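Local coordinates for protein carbohydrate deacetylase Agd3 (Neosartorya fumigata, PDB 6NWZ) that probably removes N-acetyl groups from the exopolysaccharide galactosaminogalactan and is required for biofilm formation by the fungus, at residues V56-V61 / Y85-T90; A81-D86 / Y93-T98; E167-Y172 / T220-T225; S22-I27 / V71-G76. All blocks are in the same frame, centred on the assembly; numbering follows the deposited sequence.

Interaction 1: residues V56-V61 / Y85-T90; sequences VPQAGV and YDYGGT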
loop_
_atom_site.group_PDB
_atom_site.type_symbol
_atom_site.label_atom_id
_atom_site.label_comp_id
_atom_site.label_asym_id
_atom_site.label_seq_id
_atom_site.Cartn_x
_atom_site.Cartn_y
_atom_site.Cartn_z
ATOM N N VAL A 56 -17.389 -9.090 21.821
ATOM C CA VAL A 56 -18.595 -9.282 22.615
ATOM C C VAL A 56 -19.311 -10.524 22.090
ATOM O O VAL A 56 -19.935 -10.470 21.019
ATOM C CB VAL A 56 -19.510 -8.051 22.562
ATOM C CG1 VAL A 56 -20.645 -8.199 23.563
ATOM C CG2 VAL A 56 -18.713 -6.783 22.826
ATOM N N PRO A 57 -19.259 -11.649 22.793
ATOM C CA PRO A 57 -20.031 -12.821 22.378
ATOM C C PRO A 57 -21.507 -12.642 22.707
ATOM O O PRO A 57 -21.906 -11.738 23.442
ATOM C CB PRO A 57 -19.412 -13.952 23.198
ATOM C CG PRO A 57 -18.962 -13.272 24.442
ATOM C CD PRO A 57 -18.489 -11.904 24.021
ATOM N N GLN A 58 -22.321 -13.538 22.141
ATOM C CA GLN A 58 -23.764 -13.470 22.356
ATOM C C GLN A 58 -24.120 -13.596 23.831
ATOM O O GLN A 58 -25.146 -13.061 24.270
ATOM C CB GLN A 58 -24.464 -14.559 21.542
ATOM C CG GLN A 58 -25.978 -14.544 21.651
ATOM C CD GLN A 58 -26.643 -15.479 20.667
ATOM O OE1 GLN A 58 -25.982 -16.079 19.818
ATOM N NE2 GLN A 58 -27.960 -15.607 20.771
ATOM N N ALA A 59 -23.290 -14.290 24.610
ATOM C CA ALA A 59 -23.532 -14.406 26.042
ATOM C C ALA A 59 -23.238 -13.110 26.786
ATOM O O ALA A 59 -23.671 -12.961 27.933
ATOM C CB ALA A 59 -22.692 -15.543 26.625
ATOM N N GLY A 60 -22.513 -12.184 26.170
ATOM C CA GLY A 60 -22.197 -10.906 26.776
ATOM C C GLY A 60 -20.755 -10.829 27.248
ATOM O O GLY A 60 -20.005 -11.810 27.245
ATOM N N VAL A 61 -20.372 -9.623 27.665
ATOM C CA VAL A 61 -19.037 -9.373 28.193
ATOM C C VAL A 61 -19.069 -8.031 28.907
ATOM O O VAL A 61 -19.929 -7.190 28.629
ATOM C CB VAL A 61 -17.981 -9.401 27.053
ATOM C CG1 VAL A 61 -18.085 -8.155 26.195
ATOM C CG2 VAL A 61 -16.575 -9.563 27.612
ATOM N N TYR A 85 -27.143 -9.720 18.089
ATOM C CA TYR A 85 -27.426 -11.123 17.833
ATOM C C TYR A 85 -28.932 -11.342 17.825
ATOM O O TYR A 85 -29.699 -10.541 18.367
ATOM C CB TYR A 85 -26.796 -12.037 18.887
ATOM C CG TYR A 85 -25.288 -12.031 18.942
ATOM C CD1 TYR A 85 -24.599 -11.054 19.653
ATOM C CD2 TYR A 85 -24.553 -13.028 18.319
ATOM C CE1 TYR A 85 -23.218 -11.061 19.721
ATOM C CE2 TYR A 85 -23.176 -13.045 18.381
ATOM C CZ TYR A 85 -22.512 -12.062 19.080
ATOM O OH TYR A 85 -21.138 -12.087 19.136
ATOM N N ASP A 86 -29.351 -12.447 17.212
ATOM C CA ASP A 86 -30.753 -12.860 17.228
ATOM C C ASP A 86 -30.935 -13.786 18.422
ATOM O O ASP A 86 -30.518 -14.947 18.394
ATOM C CB ASP A 86 -31.144 -13.538 15.920
ATOM C CG ASP A 86 -32.609 -13.971 15.890
ATOM O OD1 ASP A 86 -33.356 -13.663 16.843
ATOM O OD2 ASP A 86 -33.017 -14.626 14.905
ATOM N N TYR A 87 -31.550 -13.267 19.481
ATOM C CA TYR A 87 -31.804 -14.036 20.691
ATOM C C TYR A 87 -33.084 -14.851 20.613
ATOM O O TYR A 87 -33.460 -15.486 21.604
ATOM C CB TYR A 87 -31.842 -13.101 21.902
ATOM C CG TYR A 87 -30.489 -12.511 22.213
ATOM C CD1 TYR A 87 -30.069 -11.327 21.617
ATOM C CD2 TYR A 87 -29.617 -13.154 23.078
ATOM C CE1 TYR A 87 -28.822 -10.796 21.891
ATOM C CE2 TYR A 87 -28.372 -12.631 23.357
ATOM C CZ TYR A 87 -27.978 -11.456 22.764
ATOM O OH TYR A 87 -26.731 -10.949 23.052
ATOM N N GLY A 88 -33.753 -14.853 19.463
ATOM C CA GLY A 88 -34.949 -15.645 19.295
ATOM C C GLY A 88 -36.100 -15.154 20.161
ATOM O O GLY A 88 -36.042 -14.121 20.823
ATOM N N GLY A 89 -37.168 -15.947 20.139
ATOM C CA GLY A 89 -38.329 -15.621 20.933
ATOM C C GLY A 89 -38.883 -14.262 20.562
ATOM O O GLY A 89 -38.773 -13.799 19.422
ATOM N N THR A 90 -39.483 -13.602 21.551
ATOM C CA THR A 90 -39.957 -12.239 21.360
ATOM C C THR A 90 -38.838 -11.213 21.474
ATOM O O THR A 90 -39.015 -10.070 21.038
ATOM C CB THR A 90 -41.061 -11.924 22.371
ATOM O OG1 THR A 90 -40.676 -12.404 23.666
ATOM C CG2 THR A 90 -42.362 -12.594 21.954
#

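Interaction 2: residues A81-D86 / Y93-T98; sequences AEVSYD and YQSALT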
loop_
_atom_site.group_PDB
_atom_site.type_symbol
_atom_site.label_atom_id
_atom_site.label_comp_id
_atom_site.label_asym_id
_atom_site.label_seq_id
_atom_site.Cartn_x
_atom_site.Cartn_y
_atom_site.Cartn_z
ATOM N N ALA A 81 -21.999 -3.150 13.806
ATOM C CA ALA A 81 -23.288 -3.844 13.781
ATOM C C ALA A 81 -23.953 -3.886 15.156
ATOM O O ALA A 81 -24.731 -4.799 15.448
ATOM C CB ALA A 81 -23.144 -5.261 13.215
ATOM N N GLU A 82 -23.656 -2.901 16.008
ATOM C CA GLU A 82 -24.217 -2.804 17.356
ATOM C C GLU A 82 -24.009 -4.075 18.176
ATOM O O GLU A 82 -24.774 -4.329 19.114
ATOM C CB GLU A 82 -25.713 -2.466 17.317
ATOM C CG GLU A 82 -26.037 -1.053 16.897
ATOM C CD GLU A 82 -27.518 -0.855 16.629
ATOM O OE1 GLU A 82 -28.037 -1.452 15.662
ATOM O OE2 GLU A 82 -28.167 -0.104 17.384
ATOM N N VAL A 83 -22.971 -4.856 17.859
ATOM C CA VAL A 83 -22.760 -6.215 18.363
ATOM C C VAL A 83 -24.093 -6.910 18.620
ATOM O O VAL A 83 -24.383 -7.355 19.738
ATOM C CB VAL A 83 -21.853 -6.234 19.612
ATOM C CG1 VAL A 83 -20.442 -5.857 19.220
ATOM C CG2 VAL A 83 -22.355 -5.313 20.722
ATOM N N SER A 84 -24.903 -7.024 17.571
ATOM C CA SER A 84 -26.272 -7.504 17.672
ATOM C C SER A 84 -26.374 -8.977 17.298
ATOM O O SER A 84 -25.781 -9.427 16.312
ATOM C CB SER A 84 -27.199 -6.686 16.774
ATOM O OG SER A 84 -28.506 -7.228 16.789
ATOM N N TYR A 85 -27.143 -9.720 18.089
ATOM C CA TYR A 85 -27.426 -11.123 17.833
ATOM C C TYR A 85 -28.932 -11.342 17.825
ATOM O O TYR A 85 -29.699 -10.541 18.367
ATOM C CB TYR A 85 -26.796 -12.037 18.887
ATOM C CG TYR A 85 -25.288 -12.031 18.942
ATOM C CD1 TYR A 85 -24.599 -11.054 19.653
ATOM C CD2 TYR A 85 -24.553 -13.028 18.319
ATOM C CE1 TYR A 85 -23.218 -11.061 19.721
ATOM C CE2 TYR A 85 -23.176 -13.045 18.381
ATOM C CZ TYR A 85 -22.512 -12.062 19.080
ATOM O OH TYR A 85 -21.138 -12.087 19.136
ATOM N N ASP A 86 -29.351 -12.447 17.212
ATOM C CA ASP A 86 -30.753 -12.860 17.228
ATOM C C ASP A 86 -30.935 -13.786 18.422
ATOM O O ASP A 86 -30.518 -14.947 18.394
ATOM C CB ASP A 86 -31.144 -13.538 15.920
ATOM C CG ASP A 86 -32.609 -13.971 15.890
ATOM O OD1 ASP A 86 -33.356 -13.663 16.843
ATOM O OD2 ASP A 86 -33.017 -14.626 14.905
ATOM N N TYR A 93 -33.700 -9.654 17.531
ATOM C CA TYR A 93 -32.373 -9.065 17.409
ATOM C C TYR A 93 -32.159 -7.997 18.474
ATOM O O TYR A 93 -32.970 -7.077 18.617
ATOM C CB TYR A 93 -32.184 -8.470 16.016
ATOM C CG TYR A 93 -31.571 -9.436 15.035
ATOM C CD1 TYR A 93 -30.195 -9.598 14.968
ATOM C CD2 TYR A 93 -32.364 -10.193 14.183
ATOM C CE1 TYR A 93 -29.622 -10.483 14.078
ATOM C CE2 TYR A 93 -31.802 -11.084 13.288
ATOM C CZ TYR A 93 -30.428 -11.225 13.239
ATOM O OH TYR A 93 -29.852 -12.107 12.352
ATOM N N GLN A 94 -31.068 -8.129 19.227
ATOM C CA GLN A 94 -30.704 -7.162 20.255
ATOM C C GLN A 94 -29.189 -7.063 20.325
ATOM O O GLN A 94 -28.470 -7.979 19.924
ATOM C CB GLN A 94 -31.247 -7.545 21.638
ATOM C CG GLN A 94 -32.760 -7.584 21.762
ATOM C CD GLN A 94 -33.401 -6.220 21.646
ATOM O OE1 GLN A 94 -32.727 -5.191 21.716
ATOM N NE2 GLN A 94 -34.715 -6.205 21.463
ATOM N N SER A 95 -28.713 -5.941 20.856
ATOM C CA SER A 95 -27.287 -5.781 21.099
ATOM C C SER A 95 -26.835 -6.694 22.231
ATOM O O SER A 95 -27.524 -6.844 23.243
ATOM C CB SER A 95 -26.967 -4.329 21.443
ATOM O OG SER A 95 -25.631 -4.198 21.897
ATOM N N ALA A 96 -25.661 -7.307 22.060
ATOM C CA ALA A 96 -25.115 -8.147 23.120
ATOM C C ALA A 96 -24.617 -7.329 24.309
ATOM O O ALA A 96 -24.388 -7.899 25.383
ATOM C CB ALA A 96 -23.991 -9.027 22.576
ATOM N N LEU A 97 -24.443 -6.019 24.142
ATOM C CA LEU A 97 -24.154 -5.129 25.257
ATOM C C LEU A 97 -25.459 -4.652 25.882
ATOM O O LEU A 97 -26.399 -4.272 25.175
ATOM C CB LEU A 97 -23.320 -3.929 24.798
ATOM C CG LEU A 97 -21.861 -4.176 24.395
ATOM C CD1 LEU A 97 -21.194 -2.884 23.947
ATOM C CD2 LEU A 97 -21.077 -4.800 25.534
ATOM N N THR A 98 -25.510 -4.677 27.215
ATOM C CA THR A 98 -26.730 -4.345 27.935
ATOM C C THR A 98 -27.046 -2.857 27.804
ATOM O O THR A 98 -26.225 -2.044 27.366
ATOM C CB THR A 98 -26.611 -4.724 29.414
ATOM O OG1 THR A 98 -25.912 -3.695 30.125
ATOM C CG2 THR A 98 -25.861 -6.041 29.577
#

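Interaction 3: residues E167-Y172 / T220-T225; sequences EGLWHY and TDWSAT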
loop_
_atom_site.group_PDB
_atom_site.type_symbol
_atom_site.label_atom_id
_atom_site.label_comp_id
_atom_site.label_asym_id
_atom_site.label_seq_id
_atom_site.Cartn_x
_atom_site.Cartn_y
_atom_site.Cartn_z
ATOM N N GLU A 167 -21.643 -2.211 -4.649
ATOM C CA GLU A 167 -21.975 -3.567 -5.059
ATOM C C GLU A 167 -21.273 -4.573 -4.157
ATOM O O GLU A 167 -20.056 -4.516 -3.964
ATOM C CB GLU A 167 -21.586 -3.778 -6.522
ATOM C CG GLU A 167 -22.007 -5.113 -7.110
ATOM C CD GLU A 167 -21.878 -5.140 -8.623
ATOM O OE1 GLU A 167 -22.026 -4.068 -9.250
ATOM O OE2 GLU A 167 -21.625 -6.226 -9.187
ATOM N N GLY A 168 -22.057 -5.480 -3.577
ATOM C CA GLY A 168 -21.545 -6.458 -2.650
ATOM C C GLY A 168 -21.624 -6.056 -1.195
ATOM O O GLY A 168 -21.475 -6.916 -0.322
ATOM N N LEU A 169 -21.845 -4.780 -0.907
ATOM C CA LEU A 169 -21.990 -4.296 0.458
ATOM C C LEU A 169 -23.469 -4.064 0.731
ATOM O O LEU A 169 -24.095 -3.212 0.090
ATOM C CB LEU A 169 -21.197 -3.006 0.668
ATOM C CG LEU A 169 -19.692 -3.047 0.401
ATOM C CD1 LEU A 169 -19.073 -1.660 0.567
ATOM C CD2 LEU A 169 -19.022 -4.052 1.322
ATOM N N TRP A 170 -24.029 -4.828 1.664
ATOM C CA TRP A 170 -25.427 -4.638 2.023
ATOM C C TRP A 170 -25.591 -3.312 2.757
ATOM O O TRP A 170 -24.849 -3.024 3.702
ATOM C CB TRP A 170 -25.911 -5.802 2.887
ATOM C CG TRP A 170 -27.400 -5.905 2.978
ATOM C CD1 TRP A 170 -28.181 -5.579 4.048
ATOM C CD2 TRP A 170 -28.292 -6.361 1.954
ATOM N NE1 TRP A 170 -29.506 -5.809 3.755
ATOM C CE2 TRP A 170 -29.600 -6.287 2.475
ATOM C CE3 TRP A 170 -28.112 -6.829 0.648
ATOM C CZ2 TRP A 170 -30.719 -6.662 1.735
ATOM C CZ3 TRP A 170 -29.225 -7.195 -0.086
ATOM C CH2 TRP A 170 -30.511 -7.111 0.460
ATOM N N HIS A 171 -26.552 -2.496 2.318
ATOM C CA HIS A 171 -26.809 -1.204 2.945
ATOM C C HIS A 171 -28.314 -0.986 3.074
ATOM O O HIS A 171 -29.125 -1.799 2.627
ATOM C CB HIS A 171 -26.148 -0.066 2.166
ATOM C CG HIS A 171 -26.451 -0.077 0.702
ATOM N ND1 HIS A 171 -25.755 -0.859 -0.196
ATOM C CD2 HIS A 171 -27.372 0.601 -0.024
ATOM C CE1 HIS A 171 -26.233 -0.661 -1.413
ATOM N NE2 HIS A 171 -27.217 0.217 -1.335
ATOM N N TYR A 172 -28.688 0.121 3.715
ATOM C CA TYR A 172 -30.092 0.444 3.963
ATOM C C TYR A 172 -30.314 1.922 3.669
ATOM O O TYR A 172 -29.919 2.786 4.469
ATOM C CB TYR A 172 -30.503 0.122 5.396
ATOM C CG TYR A 172 -30.090 -1.246 5.889
ATOM C CD1 TYR A 172 -28.850 -1.440 6.484
ATOM C CD2 TYR A 172 -30.943 -2.339 5.773
ATOM C CE1 TYR A 172 -28.463 -2.682 6.943
ATOM C CE2 TYR A 172 -30.562 -3.591 6.232
ATOM C CZ TYR A 172 -29.318 -3.754 6.816
ATOM O OH TYR A 172 -28.918 -4.989 7.279
ATOM N N THR A 220 -13.095 -4.387 4.572
ATOM C CA THR A 220 -11.793 -3.906 4.127
ATOM C C THR A 220 -10.940 -5.005 3.506
ATOM O O THR A 220 -9.922 -4.691 2.881
ATOM C CB THR A 220 -11.044 -3.265 5.296
ATOM O OG1 THR A 220 -10.790 -4.255 6.305
ATOM C CG2 THR A 220 -11.869 -2.129 5.897
ATOM N N ASP A 221 -11.325 -6.275 3.653
ATOM C CA ASP A 221 -10.523 -7.361 3.097
ATOM C C ASP A 221 -10.621 -7.416 1.575
ATOM O O ASP A 221 -9.631 -7.716 0.899
ATOM C CB ASP A 221 -10.942 -8.702 3.709
ATOM C CG ASP A 221 -12.446 -8.819 3.902
ATOM O OD1 ASP A 221 -13.076 -7.832 4.340
ATOM O OD2 ASP A 221 -13.002 -9.901 3.623
ATOM N N TRP A 222 -11.799 -7.136 1.014
ATOM C CA TRP A 222 -11.980 -7.213 -0.432
ATOM C C TRP A 222 -12.504 -5.940 -1.075
ATOM O O TRP A 222 -12.315 -5.772 -2.285
ATOM C CB TRP A 222 -12.927 -8.370 -0.803
ATOM C CG TRP A 222 -14.331 -8.223 -0.282
ATOM C CD1 TRP A 222 -14.843 -8.769 0.860
ATOM C CD2 TRP A 222 -15.403 -7.483 -0.887
ATOM N NE1 TRP A 222 -16.164 -8.414 1.005
ATOM C CE2 TRP A 222 -16.531 -7.623 -0.052
ATOM C CE3 TRP A 222 -15.518 -6.715 -2.052
ATOM C CZ2 TRP A 222 -17.755 -7.022 -0.343
ATOM C CZ3 TRP A 222 -16.735 -6.116 -2.336
ATOM C CH2 TRP A 222 -17.837 -6.275 -1.487
ATOM N N SER A 223 -13.142 -5.041 -0.332
ATOM C CA SER A 223 -13.837 -3.905 -0.927
ATOM C C SER A 223 -12.936 -2.677 -0.932
ATOM O O SER A 223 -12.490 -2.221 0.128
ATOM C CB SER A 223 -15.135 -3.611 -0.175
ATOM O OG SER A 223 -15.702 -2.386 -0.603
ATOM N N ALA A 224 -12.676 -2.139 -2.125
ATOM C CA ALA A 224 -11.972 -0.865 -2.210
ATOM C C ALA A 224 -12.824 0.270 -1.652
ATOM O O ALA A 224 -12.295 1.199 -1.029
ATOM C CB ALA A 224 -11.560 -0.582 -3.652
ATOM N N THR A 225 -14.147 0.208 -1.853
ATOM C CA THR A 225 -15.033 1.237 -1.310
ATOM C C THR A 225 -14.897 1.345 0.204
ATOM O O THR A 225 -14.817 2.453 0.749
ATOM C CB THR A 225 -16.487 0.946 -1.697
ATOM O OG1 THR A 225 -16.726 1.376 -3.044
ATOM C CG2 THR A 225 -17.458 1.671 -0.777
#

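Interaction 4: residues S22-I27 / V71-G76; sequences SVLSNI and VGNYGG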
loop_
_atom_site.group_PDB
_atom_site.type_symbol
_atom_site.label_atom_id
_atom_site.label_comp_id
_atom_site.label_asym_id
_atom_site.label_seq_id
_atom_site.Cartn_x
_atom_site.Cartn_y
_atom_site.Cartn_z
ATOM N N SER A 22 -7.607 14.786 31.062
ATOM C CA SER A 22 -6.748 14.223 30.028
ATOM C C SER A 22 -7.367 12.936 29.504
ATOM O O SER A 22 -8.041 12.211 30.241
ATOM C CB SER A 22 -5.334 13.941 30.550
ATOM O OG SER A 22 -4.711 15.139 30.973
ATOM N N VAL A 23 -7.132 12.659 28.223
ATOM C CA VAL A 23 -7.690 11.493 27.547
ATOM C C VAL A 23 -6.571 10.768 26.813
ATOM O O VAL A 23 -5.751 11.399 26.137
ATOM C CB VAL A 23 -8.811 11.891 26.562
ATOM C CG1 VAL A 23 -9.406 10.659 25.900
ATOM C CG2 VAL A 23 -9.887 12.700 27.268
ATOM N N LEU A 24 -6.535 9.443 26.945
ATOM C CA LEU A 24 -5.604 8.625 26.180
ATOM C C LEU A 24 -6.135 8.406 24.766
ATOM O O LEU A 24 -7.337 8.216 24.565
ATOM C CB LEU A 24 -5.381 7.283 26.872
ATOM C CG LEU A 24 -4.861 7.371 28.306
ATOM C CD1 LEU A 24 -4.543 5.983 28.818
ATOM C CD2 LEU A 24 -3.638 8.269 28.385
ATOM N N SER A 25 -5.228 8.431 23.783
ATOM C CA SER A 25 -5.591 8.358 22.370
ATOM C C SER A 25 -5.805 6.935 21.873
ATOM O O SER A 25 -5.685 6.689 20.666
ATOM C CB SER A 25 -4.523 9.041 21.512
ATOM O OG SER A 25 -4.471 10.432 21.768
ATOM N N ASN A 26 -6.111 5.998 22.761
ATOM C CA ASN A 26 -6.347 4.620 22.355
ATOM C C ASN A 26 -7.776 4.467 21.845
ATOM O O ASN A 26 -8.722 4.941 22.479
ATOM C CB ASN A 26 -6.092 3.681 23.529
ATOM C CG ASN A 26 -5.840 2.262 23.088
ATOM O OD1 ASN A 26 -6.731 1.416 23.141
ATOM N ND2 ASN A 26 -4.621 1.992 22.640
ATOM N N ILE A 27 -7.931 3.808 20.700
ATOM C CA ILE A 27 -9.242 3.622 20.083
ATOM C C ILE A 27 -9.810 2.277 20.515
ATOM O O ILE A 27 -9.173 1.233 20.334
ATOM C CB ILE A 27 -9.148 3.717 18.552
ATOM C CG1 ILE A 27 -8.665 5.106 18.139
ATOM C CG2 ILE A 27 -10.496 3.434 17.921
ATOM C CD1 ILE A 27 -9.591 6.220 18.573
ATOM N N VAL A 71 -8.709 10.851 34.095
ATOM C CA VAL A 71 -8.041 10.420 32.873
ATOM C C VAL A 71 -8.956 9.462 32.128
ATOM O O VAL A 71 -9.323 8.407 32.662
ATOM C CB VAL A 71 -6.685 9.753 33.156
ATOM C CG1 VAL A 71 -6.246 8.939 31.955
ATOM C CG2 VAL A 71 -5.645 10.808 33.482
ATOM N N GLY A 72 -9.319 9.825 30.899
ATOM C CA GLY A 72 -10.086 8.931 30.046
ATOM C C GLY A 72 -9.164 7.969 29.319
ATOM O O GLY A 72 -8.134 8.374 28.768
ATOM N N ASN A 73 -9.537 6.689 29.311
ATOM C CA ASN A 73 -8.668 5.652 28.770
ATOM C C ASN A 73 -8.784 5.481 27.262
ATOM O O ASN A 73 -7.961 4.768 26.677
ATOM C CB ASN A 73 -8.960 4.313 29.450
ATOM C CG ASN A 73 -8.275 4.185 30.791
ATOM O OD1 ASN A 73 -7.776 5.167 31.340
ATOM N ND2 ASN A 73 -8.244 2.970 31.327
ATOM N N TYR A 74 -9.765 6.107 26.618
ATOM C CA TYR A 74 -9.990 5.888 25.195
ATOM C C TYR A 74 -10.377 7.189 24.514
ATOM O O TYR A 74 -11.219 7.937 25.021
ATOM C CB TYR A 74 -11.070 4.826 24.970
ATOM C CG TYR A 74 -10.711 3.491 25.579
ATOM C CD1 TYR A 74 -9.876 2.602 24.912
ATOM C CD2 TYR A 74 -11.193 3.127 26.829
ATOM C CE1 TYR A 74 -9.539 1.383 25.470
ATOM C CE2 TYR A 74 -10.863 1.911 27.394
ATOM C CZ TYR A 74 -10.037 1.043 26.712
ATOM O OH TYR A 74 -9.711 -0.169 27.278
ATOM N N GLY A 75 -9.757 7.453 23.369
ATOM C CA GLY A 75 -10.014 8.634 22.579
ATOM C C GLY A 75 -11.109 8.476 21.560
ATOM O O GLY A 75 -11.505 9.452 20.914
ATOM N N GLY A 76 -11.619 7.264 21.401
ATOM C CA GLY A 76 -12.679 7.013 20.450
ATOM C C GLY A 76 -13.210 5.614 20.631
ATOM O O GLY A 76 -12.552 4.751 21.223
#

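Interaction 1: residues V56-V61 / Y85-T90
A type I beta turn from Pro-57 to Gly-60, following strand 51-55, meets two tyrosines at the protein surface, Tyr-85 of strand 84-86 and Tyr-87 just past it. Each ring gives its hydroxyl to a backbone carbonyl: Tyr-85 OH holds the residue leading into the turn, donating to Val-56 O at 2.8 Å, and Tyr-87 OH holds Gln-58 within it, donating to Gln-58 O at 2.9 Å. Both hydroxyls lie in the plane of the carbonyl they meet and use one of its lone pairs. Gln-58 touches both rings. Its CB sits over the middle of one face of Tyr-85, 3.6 Å from the ring centroid, a CH-pi contact. With CG anti to the backbone N (chi1 -178°) and the chain extended, the side chain runs on over the same ring, and its amide plane stays within 19° of that of Tyr-85. Towards Tyr-87 the amide stands almost perpendicular, and Gln-58 CG comes 3.5 Å from Tyr-87 CE2. Lys-32 makes a cation-pi contact with Tyr-85. Two neutral phenol-to-carbonyl bonds and a methylene on a ring therefore fix the turn and its lead-in residue to the hairpin, with no salt bridge across the two segments.

Interaction 2: residues A81-D86 / Y93-T98
Tyr-93 and Asp-86 face each other as a non-hydrogen-bonded pair of the antiparallel hairpin formed by strands 84-86 and 93-95. Asp-86 CB lies over one face of the Tyr-93 ring, offset toward its rim and 3.7 Å from the centroid, a CH-pi contact. The side chains cross at about a right angle, yet carboxylate and ring planes are only 22° apart, so the two flat groups are stacked. Asp-86 OD1 itself accepts from Gly-88 N. At the ring's edge, in its plane, Ser-84 OG approaches Tyr-93 CD1 to 3.4 Å while giving a weak bond to Gln-94 O. Ser-84 with Ser-95 is the second non-hydrogen-bonded pair; between the two, Tyr-85 and Gln-94 form the hydrogen-bonded pair, each backbone bond 2.9 Å from N to O. The Tyr-85 ring turns to the other face of the hairpin and presents its edge to Ala-96 CB, 3.6 Å from CE1. Past the strand, Ala-96 N donates to Val-83 O. A chi1 of 170° swings Ser-95 OG away from its own N and beside its carbonyl carbon, where it donates to Glu-82 O at 2.9 Å. The same hydroxyl accepts from Leu-97 N at 3.1 Å, an ST turn, and is also bonded to Trp-102 NE1. Val-83 CG2 meets Leu-97 CG at 3.9 Å, and both side chains rest on Ile-30. The hairpin and its flanking residues thus touch strand 22-31 through Val-83 and Leu-97, and helix 99-112 through the Ser-95 bond to Trp-102; Thr-98 OG1 caps that helix at Gln-101 N.

Interaction 3: residues E167-Y172 / T220-T225
Leu-169 makes the buried part of this contact, pushing its forked end between Trp-222, Ser-223 and Thr-225. Its two methyls divide the work: CD2 lies 3.6 Å from Trp-222 CZ2, whereas CD1 reaches Ser-223 OG at 3.6 Å and Thr-225 CG2 at 3.9 Å. CG anti to the carbonyl carbon (chi1 -58°) and an extended chi2 carry the fork toward the helix start. The leucine and the indole run alongside each other, pointing opposite ways, and the methyl meets the six-membered part of the indole obliquely. The same ring has Ser-223 CB over one face, toward its rim. The solvent side differs in kind: side chain packs on side chain within, but here, where Gly-168 and Trp-222 are exposed, the edge of the indole meets backbone carbonyls. Glu-167 O stands 3.8 Å from Trp-222 CH2, in the ring plane, and Gly-168 O stands 3.7 Å from Trp-222 CZ2. No hydrogen bond joins the two segments. The polar ends of the inner residues look to other partners, since Thr-225 OG1 bonds to Ser-165 O and Ser-223 OG to Ser-226 N. Ser-223 is the N-cap of helix 224-237, and that bond is its side-chain cap, so the arrangement is that of a capped helix start against which the loop between strands 164-165 and 174-176 lays a leucine.

Interaction 4: residues S22-I27 / V71-G76
Leu-24 N donates to Gly-72 O at 2.7 Å in a nearly straight bond (174° at the hydrogen). One step earlier Gly-72 N gives its hydrogen to Ser-22 O at 2.8 Å, so Gly-72 uses both backbone polar groups in the parallel pairing of strands 22-31 and 71-72. Past Gly-72 the regular pairing gives way to a single further bond, Gly-75 N to Asn-26 O at 2.9 Å. Side chains line this seam. A chi1 of -178° turns Val-23 CG1 toward the other segment, where it lies 3.4 Å from Tyr-74 O, and the valine also packs on Tyr-108 and Tyr-112 of helix 99-112. Asn-26 and Tyr-74 run side by side in the same direction, amide and ring planes 58° apart, with Asn-26 OD1 3.6 Å from Tyr-74 CE1; that oxygen is hydrogen-bonded to Thr-52 OG1. Ile-27 CD1 ends over the backbone of Gly-76, 3.6 Å from its N. Backbone bonds thus carry the polar pairing between the segments, while side chains tie the seam to strand 51-55 and helix 99-112.

Overall arrangement
All four contacts lie within the CBM87 module. Interactions 1 and 2 form one unit: their centres are about 6 Å apart, they share Tyr-85 and Asp-86, and Tyr-87 and Pro-57 of the first pack on Ala-96 of the second. Interaction 3 is about 21 Å from interaction 2, centre to centre; its Trp-222 side chain is about 8 Å from that of the zinc ligand Asp-530. Interaction 4 is about 28 Å from interaction 1, centre to centre, and Val-23 comes within about 7 Å of zinc ligand Leu-684, side chain to side chain. None supplies a ligand to the zinc of Asp-256, His-388 and His-392 in the deacetylase domain.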